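Local structure of protein tudor (Drosophila melanogaster, 4Q5W) at residues C53-R67 and I80-Y94. The protein recognises symmetrically dimethylated arginines of Aubergine, probably through its Tudor domains, this being extended Tudor 9, and is needed in oogenesis for primordial germ cell formation. Numbering follows the deposited sequence.
Sequences CVVQFADDLEFYRSR and ILIDYGNTTVVDKLY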
ATOM      1  N   CYS A  53       2.405   1.546  17.009  1.00 14.34           N
ATOM      2  CA  CYS A  53       2.107   0.330  17.753  1.00 12.61           C
ATOM      3  C   CYS A  53       2.155  -0.875  16.810  1.00 16.82           C
ATOM      4  O   CYS A  53       2.671  -0.774  15.702  1.00 17.06           O
ATOM      5  CB  CYS A  53       0.735   0.439  18.415  1.00 12.49           C
ATOM      6  SG  CYS A  53      -0.599   0.903  17.289  1.00 21.01           S
ATOM      7  N   VAL A  54       1.643  -2.015  17.265  1.00 13.88           N
ATOM      8  CA  VAL A  54       1.563  -3.218  16.440  1.00 11.13           C
ATOM      9  C   VAL A  54       0.146  -3.765  16.518  1.00 14.01           C
ATOM     10  O   VAL A  54      -0.472  -3.720  17.582  1.00 14.80           O
ATOM     11  CB  VAL A  54       2.551  -4.309  16.928  1.00 11.20           C
ATOM     12  CG1 VAL A  54       2.332  -5.622  16.181  1.00 13.05           C
ATOM     13  CG2 VAL A  54       3.987  -3.844  16.733  1.00 15.36           C
ATOM     14  N   VAL A  55      -0.390  -4.266  15.407  1.00 12.59           N
ATOM     15  CA  VAL A  55      -1.702  -4.904  15.454  1.00 16.02           C
ATOM     16  C   VAL A  55      -1.682  -6.264  14.777  1.00 18.12           C
ATOM     17  O   VAL A  55      -0.787  -6.551  13.979  1.00 16.18           O
ATOM     18  CB  VAL A  55      -2.789  -4.036  14.779  1.00 17.44           C
ATOM     19  CG1 VAL A  55      -2.857  -2.659  15.426  1.00 16.69           C
ATOM     20  CG2 VAL A  55      -2.522  -3.914  13.276  1.00 18.06           C
ATOM     21  N   GLN A  56      -2.664  -7.103  15.098  1.00 12.87           N
ATOM     22  CA  GLN A  56      -2.898  -8.321  14.328  1.00 17.25           C
ATOM     23  C   GLN A  56      -3.863  -7.998  13.194  1.00 18.73           C
ATOM     24  O   GLN A  56      -4.899  -7.384  13.423  1.00 20.26           O
ATOM     25  CB  GLN A  56      -3.477  -9.433  15.209  1.00 19.03           C
ATOM     26  CG  GLN A  56      -3.623 -10.786  14.503  1.00 21.49           C
ATOM     27  CD  GLN A  56      -3.933 -11.920  15.466  1.00 25.54           C
ATOM     28  OE1 GLN A  56      -4.532 -11.705  16.519  1.00 27.64           O
ATOM     29  NE2 GLN A  56      -3.516 -13.131  15.114  1.00 23.84           N
ATOM     30  N   PHE A  57      -3.505  -8.391  11.972  1.00 16.99           N
ATOM     31  CA  PHE A  57      -4.351  -8.174  10.796  1.00 16.25           C
ATOM     32  C   PHE A  57      -5.319  -9.344  10.689  1.00 18.86           C
ATOM     33  O   PHE A  57      -4.900 -10.498  10.674  1.00 17.95           O
ATOM     34  CB  PHE A  57      -3.462  -8.092   9.548  1.00 13.96           C
ATOM     35  CG  PHE A  57      -4.174  -7.649   8.283  1.00 18.52           C
ATOM     36  CD1 PHE A  57      -5.332  -6.895   8.328  1.00 18.02           C
ATOM     37  CD2 PHE A  57      -3.638  -7.975   7.039  1.00 24.75           C
ATOM     38  CE1 PHE A  57      -5.961  -6.487   7.151  1.00 19.92           C
ATOM     39  CE2 PHE A  57      -4.252  -7.571   5.859  1.00 19.01           C
ATOM     40  CZ  PHE A  57      -5.411  -6.829   5.913  1.00 18.41           C
ATOM     41  N   ALA A  58      -6.613  -9.052  10.623  1.00 18.75           N
ATOM     42  CA  ALA A  58      -7.625 -10.109  10.638  1.00 19.47           C
ATOM     43  C   ALA A  58      -7.507 -11.027   9.422  1.00 20.70           C
ATOM     44  O   ALA A  58      -7.757 -12.233   9.518  1.00 23.18           O
ATOM     45  CB  ALA A  58      -9.018  -9.512  10.707  1.00 21.87           C
ATOM     46  N   ASP A  59      -7.118 -10.449   8.290  1.00 18.55           N
ATOM     47  CA  ASP A  59      -7.105 -11.174   7.024  1.00 23.16           C
ATOM     48  C   ASP A  59      -6.145 -12.363   7.025  1.00 25.93           C
ATOM     49  O   ASP A  59      -6.454 -13.419   6.463  1.00 29.62           O
ATOM     50  CB  ASP A  59      -6.761 -10.236   5.871  1.00 25.33           C
ATOM     51  CG  ASP A  59      -7.818  -9.175   5.641  1.00 26.16           C
ATOM     52  OD1 ASP A  59      -8.600  -8.898   6.574  1.00 25.23           O
ATOM     53  OD2 ASP A  59      -7.848  -8.602   4.527  1.00 25.16           O
ATOM     54  N   ASP A  60      -4.982 -12.198   7.647  1.00 20.61           N
ATOM     55  CA  ASP A  60      -3.994 -13.278   7.658  1.00 24.37           C
ATOM     56  C   ASP A  60      -3.540 -13.704   9.052  1.00 22.43           C
ATOM     57  O   ASP A  60      -2.708 -14.597   9.183  1.00 22.68           O
ATOM     58  CB  ASP A  60      -2.783 -12.940   6.764  1.00 24.69           C
ATOM     59  CG  ASP A  60      -2.063 -11.660   7.184  1.00 24.72           C
ATOM     60  OD1 ASP A  60      -2.210 -11.228   8.347  1.00 18.88           O
ATOM     61  OD2 ASP A  60      -1.329 -11.094   6.342  1.00 24.35           O
ATOM     62  N   LEU A  61      -4.093 -13.063  10.083  1.00 23.46           N
ATOM     63  CA  LEU A  61      -3.744 -13.331  11.487  1.00 23.00           C
ATOM     64  C   LEU A  61      -2.285 -13.044  11.868  1.00 21.38           C
ATOM     65  O   LEU A  61      -1.837 -13.404  12.953  1.00 22.99           O
ATOM     66  CB  LEU A  61      -4.138 -14.757  11.910  1.00 26.43           C
ATOM     67  CG  LEU A  61      -5.631 -15.072  12.017  1.00 33.74           C
ATOM     68  CD1 LEU A  61      -5.848 -16.447  12.628  1.00 36.40           C
ATOM     69  CD2 LEU A  61      -6.352 -14.011  12.826  1.00 35.05           C
ATOM     70  N   GLU A  62      -1.547 -12.377  10.990  1.00 19.01           N
ATOM     71  CA  GLU A  62      -0.169 -12.012  11.297  1.00 16.08           C
ATOM     72  C   GLU A  62      -0.054 -10.601  11.863  1.00 17.45           C
ATOM     73  O   GLU A  62      -1.002  -9.812  11.803  1.00 16.51           O
ATOM     74  CB  GLU A  62       0.707 -12.153  10.049  1.00 23.04           C
ATOM     75  CG  GLU A  62       0.905 -13.599   9.607  1.00 26.58           C
ATOM     76  CD  GLU A  62       1.795 -13.714   8.387  1.00 37.41           C
ATOM     77  OE1 GLU A  62       2.132 -12.662   7.799  1.00 40.29           O
ATOM     78  OE2 GLU A  62       2.154 -14.855   8.018  1.00 40.48           O
ATOM     79  N   PHE A  63       1.126 -10.274  12.386  1.00 17.97           N
ATOM     80  CA  PHE A  63       1.328  -9.003  13.083  1.00 18.44           C
ATOM     81  C   PHE A  63       2.076  -7.960  12.253  1.00 15.71           C
ATOM     82  O   PHE A  63       2.994  -8.294  11.507  1.00 18.72           O
ATOM     83  CB  PHE A  63       2.023  -9.245  14.428  1.00 15.15           C
ATOM     84  CG  PHE A  63       1.181 -10.024  15.415  1.00 17.13           C
ATOM     85  CD1 PHE A  63       1.235 -11.410  15.454  1.00 19.80           C
ATOM     86  CD2 PHE A  63       0.337  -9.372  16.298  1.00 14.89           C
ATOM     87  CE1 PHE A  63       0.462 -12.131  16.350  1.00 21.90           C
ATOM     88  CE2 PHE A  63      -0.434 -10.087  17.209  1.00 21.35           C
ATOM     89  CZ  PHE A  63      -0.373 -11.467  17.234  1.00 24.44           C
ATOM     90  N   TYR A  64       1.673  -6.698  12.398  1.00 10.72           N
ATOM     91  CA  TYR A  64       2.166  -5.610  11.564  1.00 12.11           C
ATOM     92  C   TYR A  64       2.448  -4.339  12.363  1.00 14.30           C
ATOM     93  O   TYR A  64       1.720  -4.006  13.306  1.00 16.61           O
ATOM     94  CB  TYR A  64       1.107  -5.265  10.526  1.00 10.05           C
ATOM     95  CG  TYR A  64       0.885  -6.337   9.496  1.00 12.41           C
ATOM     96  CD1 TYR A  64       0.045  -7.410   9.744  1.00 11.82           C
ATOM     97  CD2 TYR A  64       1.504  -6.260   8.260  1.00 15.93           C
ATOM     98  CE1 TYR A  64      -0.159  -8.402   8.784  1.00 13.17           C
ATOM     99  CE2 TYR A  64       1.298  -7.236   7.295  1.00 16.08           C
ATOM    100  CZ  TYR A  64       0.466  -8.295   7.559  1.00 19.92           C
ATOM    101  OH  TYR A  64       0.268  -9.260   6.593  1.00 23.07           O
ATOM    102  N   ARG A  65       3.485  -3.609  11.966  1.00 13.99           N
ATOM    103  CA  ARG A  65       3.688  -2.280  12.506  1.00 11.63           C
ATOM    104  C   ARG A  65       2.543  -1.389  12.061  1.00 13.60           C
ATOM    105  O   ARG A  65       2.135  -1.426  10.898  1.00 12.40           O
ATOM    106  CB  ARG A  65       5.004  -1.684  12.024  1.00 11.28           C
ATOM    107  CG  ARG A  65       6.226  -2.443  12.514  1.00 10.43           C
ATOM    108  CD  ARG A  65       7.436  -1.540  12.496  1.00 10.73           C
ATOM    109  NE  ARG A  65       7.807  -1.157  11.135  1.00 15.65           N
ATOM    110  CZ  ARG A  65       8.722  -0.238  10.855  1.00 13.60           C
ATOM    111  NH1 ARG A  65       9.006   0.057   9.589  1.00 15.68           N
ATOM    112  NH2 ARG A  65       9.355   0.379  11.846  1.00 13.13           N
ATOM    113  N   SER A  66       2.036  -0.575  12.980  1.00 11.44           N
ATOM    114  CA  SER A  66       0.852   0.225  12.700  1.00 10.20           C
ATOM    115  C   SER A  66       0.929   1.630  13.264  1.00 14.83           C
ATOM    116  O   SER A  66       1.688   1.899  14.192  1.00 15.32           O
ATOM    117  CB  SER A  66      -0.385  -0.467  13.271  1.00 13.86           C
ATOM    118  OG  SER A  66      -0.182  -0.782  14.644  1.00 24.55           O
ATOM    119  N   ARG A  67       0.108   2.520  12.708  1.00 13.29           N
ATOM    120  CA  ARG A  67      -0.051   3.868  13.233  1.00 13.44           C
ATOM    121  C   ARG A  67      -1.542   4.156  13.344  1.00 16.33           C
ATOM    122  O   ARG A  67      -2.316   3.832  12.442  1.00 15.57           O
ATOM    123  CB  ARG A  67       0.625   4.917  12.337  1.00 17.13           C
ATOM    124  CG  ARG A  67       0.425   6.351  12.811  1.00 17.67           C
ATOM    125  CD  ARG A  67       1.357   7.340  12.104  1.00 15.16           C
ATOM    126  NE  ARG A  67       1.423   7.101  10.663  1.00 20.79           N
ATOM    127  CZ  ARG A  67       0.550   7.585   9.785  1.00 22.13           C
ATOM    128  NH1 ARG A  67       0.694   7.323   8.490  1.00 26.14           N
ATOM    129  NH2 ARG A  67      -0.465   8.335  10.197  1.00 19.15           N
ATOM    130  N   ILE A  80      -3.280   2.329  10.092  1.00 12.68           N
ATOM    131  CA  ILE A  80      -2.566   2.023   8.855  1.00 13.78           C
ATOM    132  C   ILE A  80      -1.459   1.013   9.157  1.00 14.87           C
ATOM    133  O   ILE A  80      -0.751   1.132  10.162  1.00 14.08           O
ATOM    134  CB  ILE A  80      -1.987   3.295   8.164  1.00 14.42           C
ATOM    135  CG1 ILE A  80      -1.165   2.910   6.925  1.00 17.51           C
ATOM    136  CG2 ILE A  80      -1.135   4.113   9.115  1.00 13.84           C
ATOM    137  CD1 ILE A  80      -0.689   4.117   6.094  1.00 19.57           C
ATOM    138  N   LEU A  81      -1.328  -0.002   8.307  1.00 12.53           N
ATOM    139  CA  LEU A  81      -0.196  -0.919   8.406  1.00 11.92           C
ATOM    140  C   LEU A  81       0.948  -0.253   7.665  1.00 12.12           C
ATOM    141  O   LEU A  81       1.044  -0.346   6.428  1.00 14.72           O
ATOM    142  CB  LEU A  81      -0.530  -2.280   7.795  1.00 11.95           C
ATOM    143  CG  LEU A  81      -1.857  -2.913   8.258  1.00 13.30           C
ATOM    144  CD1 LEU A  81      -2.022  -4.311   7.681  1.00 16.19           C
ATOM    145  CD2 LEU A  81      -1.963  -2.941   9.783  1.00 12.47           C
ATOM    146  N   ILE A  82       1.796   0.436   8.423  1.00 11.41           N
ATOM    147  CA  ILE A  82       2.738   1.401   7.860  1.00 14.01           C
ATOM    148  C   ILE A  82       3.709   0.841   6.832  1.00 12.21           C
ATOM    149  O   ILE A  82       4.154   1.565   5.939  1.00 13.79           O
ATOM    150  CB  ILE A  82       3.529   2.146   8.947  1.00 12.72           C
ATOM    151  CG1 ILE A  82       4.375   1.169   9.775  1.00 13.05           C
ATOM    152  CG2 ILE A  82       2.579   2.947   9.823  1.00 14.32           C
ATOM    153  CD1 ILE A  82       5.437   1.862  10.611  1.00 11.56           C
ATOM    154  N   ASP A  83       4.039  -0.439   6.947  1.00 12.79           N
ATOM    155  CA  ASP A  83       4.989  -1.028   6.022  1.00 13.31           C
ATOM    156  C   ASP A  83       4.346  -1.351   4.686  1.00 10.46           C
ATOM    157  O   ASP A  83       5.054  -1.601   3.715  1.00 14.27           O
ATOM    158  CB  ASP A  83       5.667  -2.257   6.638  1.00 11.19           C
ATOM    159  CG  ASP A  83       6.603  -1.880   7.775  1.00 13.76           C
ATOM    160  OD1 ASP A  83       7.285  -0.835   7.649  1.00 11.43           O
ATOM    161  OD2 ASP A  83       6.649  -2.612   8.788  1.00 12.29           O
ATOM    162  N   TYR A  84       3.015  -1.302   4.630  1.00  9.30           N
ATOM    163  CA  TYR A  84       2.276  -1.736   3.436  1.00 13.62           C
ATOM    164  C   TYR A  84       1.362  -0.664   2.857  1.00 16.08           C
ATOM    165  O   TYR A  84       1.250  -0.522   1.624  1.00 14.35           O
ATOM    166  CB  TYR A  84       1.472  -3.008   3.731  1.00 12.46           C
ATOM    167  CG  TYR A  84       2.351  -4.182   4.080  1.00 14.77           C
ATOM    168  CD1 TYR A  84       2.854  -4.348   5.370  1.00 11.68           C
ATOM    169  CD2 TYR A  84       2.718  -5.105   3.116  1.00 15.91           C
ATOM    170  CE1 TYR A  84       3.672  -5.416   5.682  1.00  9.64           C
ATOM    171  CE2 TYR A  84       3.531  -6.166   3.425  1.00 12.70           C
ATOM    172  CZ  TYR A  84       4.005  -6.315   4.717  1.00 14.29           C
ATOM    173  OH  TYR A  84       4.819  -7.384   5.022  1.00 16.97           O
ATOM    174  N   GLY A  85       0.687   0.072   3.731  1.00 11.25           N
ATOM    175  CA  GLY A  85      -0.146   1.179   3.289  1.00 10.12           C
ATOM    176  C   GLY A  85      -1.646   1.006   3.456  1.00 12.65           C
ATOM    177  O   GLY A  85      -2.372   1.996   3.525  1.00 13.64           O
ATOM    178  N   ASN A  86      -2.116  -0.235   3.508  1.00 12.48           N
ATOM    179  CA  ASN A  86      -3.538  -0.496   3.687  1.00 11.86           C
ATOM    180  C   ASN A  86      -3.992  -0.182   5.103  1.00 12.84           C
ATOM    181  O   ASN A  86      -3.169  -0.078   6.016  1.00 19.11           O
ATOM    182  CB  ASN A  86      -3.918  -1.932   3.296  1.00 14.67           C
ATOM    183  CG  ASN A  86      -3.163  -2.978   4.087  1.00 17.35           C
ATOM    184  OD1 ASN A  86      -1.935  -2.970   4.123  1.00 18.41           O
ATOM    185  ND2 ASN A  86      -3.897  -3.879   4.737  1.00 14.51           N
ATOM    186  N   THR A  87      -5.297  -0.005   5.272  1.00 10.28           N
ATOM    187  CA  THR A  87      -5.858   0.315   6.577  1.00 10.84           C
ATOM    188  C   THR A  87      -6.787  -0.794   7.051  1.00 16.88           C
ATOM    189  O   THR A  87      -7.249  -1.622   6.267  1.00 19.48           O
ATOM    190  CB  THR A  87      -6.632   1.650   6.566  1.00 19.13           C
ATOM    191  OG1 THR A  87      -7.844   1.516   5.811  1.00 19.24           O
ATOM    192  CG2 THR A  87      -5.785   2.769   5.990  1.00 20.05           C
ATOM    193  N   THR A  88      -7.075  -0.801   8.346  1.00 18.54           N
ATOM    194  CA  THR A  88      -7.957  -1.811   8.899  1.00 19.66           C
ATOM    195  C   THR A  88      -8.415  -1.363  10.270  1.00 18.27           C
ATOM    196  O   THR A  88      -7.869  -0.407  10.833  1.00 17.19           O
ATOM    197  CB  THR A  88      -7.259  -3.189   8.980  1.00 20.32           C
ATOM    198  OG1 THR A  88      -8.211  -4.192   9.351  1.00 22.89           O
ATOM    199  CG2 THR A  88      -6.131  -3.169   9.984  1.00 18.87           C
ATOM    200  N   VAL A  89      -9.418  -2.048  10.802  1.00 16.90           N
ATOM    201  CA  VAL A  89      -9.981  -1.693  12.098  1.00 21.17           C
ATOM    202  C   VAL A  89      -9.761  -2.827  13.075  1.00 24.16           C
ATOM    203  O   VAL A  89     -10.121  -3.977  12.799  1.00 23.03           O
ATOM    204  CB  VAL A  89     -11.482  -1.389  12.000  1.00 21.74           C
ATOM    205  CG1 VAL A  89     -12.100  -1.286  13.384  1.00 19.90           C
ATOM    206  CG2 VAL A  89     -11.705  -0.110  11.210  1.00 20.34           C
ATOM    207  N   VAL A  90      -9.159  -2.500  14.216  1.00 21.80           N
ATOM    208  CA  VAL A  90      -8.821  -3.493  15.221  1.00 20.60           C
ATOM    209  C   VAL A  90      -9.396  -3.083  16.573  1.00 19.35           C
ATOM    210  O   VAL A  90      -9.794  -1.927  16.770  1.00 20.88           O
ATOM    211  CB  VAL A  90      -7.296  -3.652  15.349  1.00 18.23           C
ATOM    212  CG1 VAL A  90      -6.677  -3.975  13.988  1.00 22.21           C
ATOM    213  CG2 VAL A  90      -6.690  -2.383  15.907  1.00 19.26           C
ATOM    214  N   ASP A  91      -9.452  -4.026  17.504  1.00 20.78           N
ATOM    215  CA  ASP A  91      -9.935  -3.712  18.839  1.00 22.96           C
ATOM    216  C   ASP A  91      -8.879  -3.986  19.902  1.00 20.02           C
ATOM    217  O   ASP A  91      -9.157  -3.898  21.095  1.00 20.45           O
ATOM    218  CB  ASP A  91     -11.242  -4.455  19.154  1.00 27.61           C
ATOM    219  CG  ASP A  91     -11.073  -5.959  19.194  1.00 35.96           C
ATOM    220  OD1 ASP A  91      -9.981  -6.453  18.848  1.00 35.76           O
ATOM    221  OD2 ASP A  91     -12.045  -6.652  19.574  1.00 44.66           O
ATOM    222  N   LYS A  92      -7.673  -4.305  19.456  1.00 19.08           N
ATOM    223  CA  LYS A  92      -6.561  -4.580  20.360  1.00 21.81           C
ATOM    224  C   LYS A  92      -5.247  -4.071  19.780  1.00 17.35           C
ATOM    225  O   LYS A  92      -4.956  -4.264  18.602  1.00 17.23           O
ATOM    226  CB  LYS A  92      -6.459  -6.077  20.641  1.00 22.63           C
ATOM    227  CG  LYS A  92      -5.390  -6.439  21.653  1.00 22.90           C
ATOM    228  CD  LYS A  92      -5.373  -7.934  21.904  1.00 29.28           C
ATOM    229  CE  LYS A  92      -4.388  -8.307  22.996  1.00 32.38           C
ATOM    230  NZ  LYS A  92      -4.344  -9.776  23.210  1.00 31.87           N
ATOM    231  N   LEU A  93      -4.449  -3.429  20.625  1.00 15.39           N
ATOM    232  CA  LEU A  93      -3.178  -2.858  20.205  1.00 14.23           C
ATOM    233  C   LEU A  93      -2.054  -3.468  21.022  1.00 14.08           C
ATOM    234  O   LEU A  93      -2.240  -3.779  22.205  1.00 14.94           O
ATOM    235  CB  LEU A  93      -3.180  -1.348  20.437  1.00 18.48           C
ATOM    236  CG  LEU A  93      -4.264  -0.544  19.718  1.00 18.12           C
ATOM    237  CD1 LEU A  93      -4.157   0.918  20.094  1.00 14.79           C
ATOM    238  CD2 LEU A  93      -4.177  -0.729  18.201  1.00 15.01           C
ATOM    239  N   TYR A  94      -0.897  -3.627  20.393  1.00 13.89           N
ATOM    240  CA  TYR A  94       0.291  -4.105  21.089  1.00 13.21           C
ATOM    241  C   TYR A  94       1.368  -3.028  21.027  1.00 16.87           C
ATOM    242  O   TYR A  94       1.359  -2.182  20.125  1.00 13.61           O
ATOM    243  CB  TYR A  94       0.819  -5.399  20.454  1.00 13.00           C
ATOM    244  CG  TYR A  94      -0.167  -6.538  20.439  1.00 15.00           C
ATOM    245  CD1 TYR A  94      -1.090  -6.667  19.404  1.00 14.76           C
ATOM    246  CD2 TYR A  94      -0.171  -7.493  21.450  1.00 16.67           C
ATOM    247  CE1 TYR A  94      -1.988  -7.709  19.380  1.00 15.94           C
ATOM    248  CE2 TYR A  94      -1.069  -8.542  21.436  1.00 18.55           C
ATOM    249  CZ  TYR A  94      -1.976  -8.640  20.399  1.00 18.33           C
ATOM    250  OH  TYR A  94      -2.870  -9.673  20.381  1.00 20.16           O
TER
HETATM  251  O   HOH W   1      -4.699  -6.476  16.903  1.00 18.15           O
HETATM  252  O   HOH W   2      -4.869  -9.583  18.287  1.00 24.95           O
HETATM  253  O   HOH W   3      -7.949  -6.639  10.958  1.00 23.71           O
HETATM  254  O   HOH W   4       4.676  -4.402   9.470  1.00 11.95           O
HETATM  255  O   HOH W   5       3.005  -2.740   8.590  1.00 14.34           O
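Three aromatic rings, Phe57, Tyr64 and Tyr84, with the amide of Asn86 beside Phe57, gather at one end of the Tudor barrel, where strand 63-67 and the loops round Phe57 and Tyr84 come together beside antiparallel strand pairing. The set resembles the aromatic cage of related extended Tudor domains, though the aliphatic Leu81 packs on the faces of Phe57 and Tyr64, so a complete cage cannot be claimed. Tyr64 turns its ring edge toward the face of Tyr84 in an offset T-shaped pair, centroids 5.3 Å apart and planes at 75°. Leu81 CD1 makes CH-pi contacts over one face of each of the Phe57 and Tyr64 rings, 4.1 Å from both centroids, which suits a branched aliphatic residue. Asn86 ND2 comes obliquely to Phe57 CZ at 3.5 Å, amide and ring planes 60° apart.

Arg65 anchors the loop of Asp83. Bent at chi3, its chain makes a side-on, two-nitrogen salt bridge, NE donating to Asp83 OD2 (3.0 Å) and NH1 to the syn lone pair of Asp83 OD1 (2.7 Å); Ile82 CD1 lies over one guanidinium face. With the guanidinium gone, as in an alanine, the buried Asp83 carboxylate is likely to lose its counter-charge, and the carbonyls of Ile103 and Lys104 a donor.

Backbone bonds pair Arg67 with Ile80 and, at the other end, Val54 with Tyr94, whose ring face takes the edge of Phe63 (planes at 84°). Between them, Val55 CG1 packs on Leu93 CD2 at 3.6 Å and touches Val90 CG2, branched aliphatics suited to this buried side.

Helix 25-37 touches Tyr84 through Met28 and Cys32, while Thr9 and Gln20, from strands 5-11 and 16-21, bond the carbonyls of Tyr84 and Asp83, tying the Tudor sheet to the neighbouring five-stranded one.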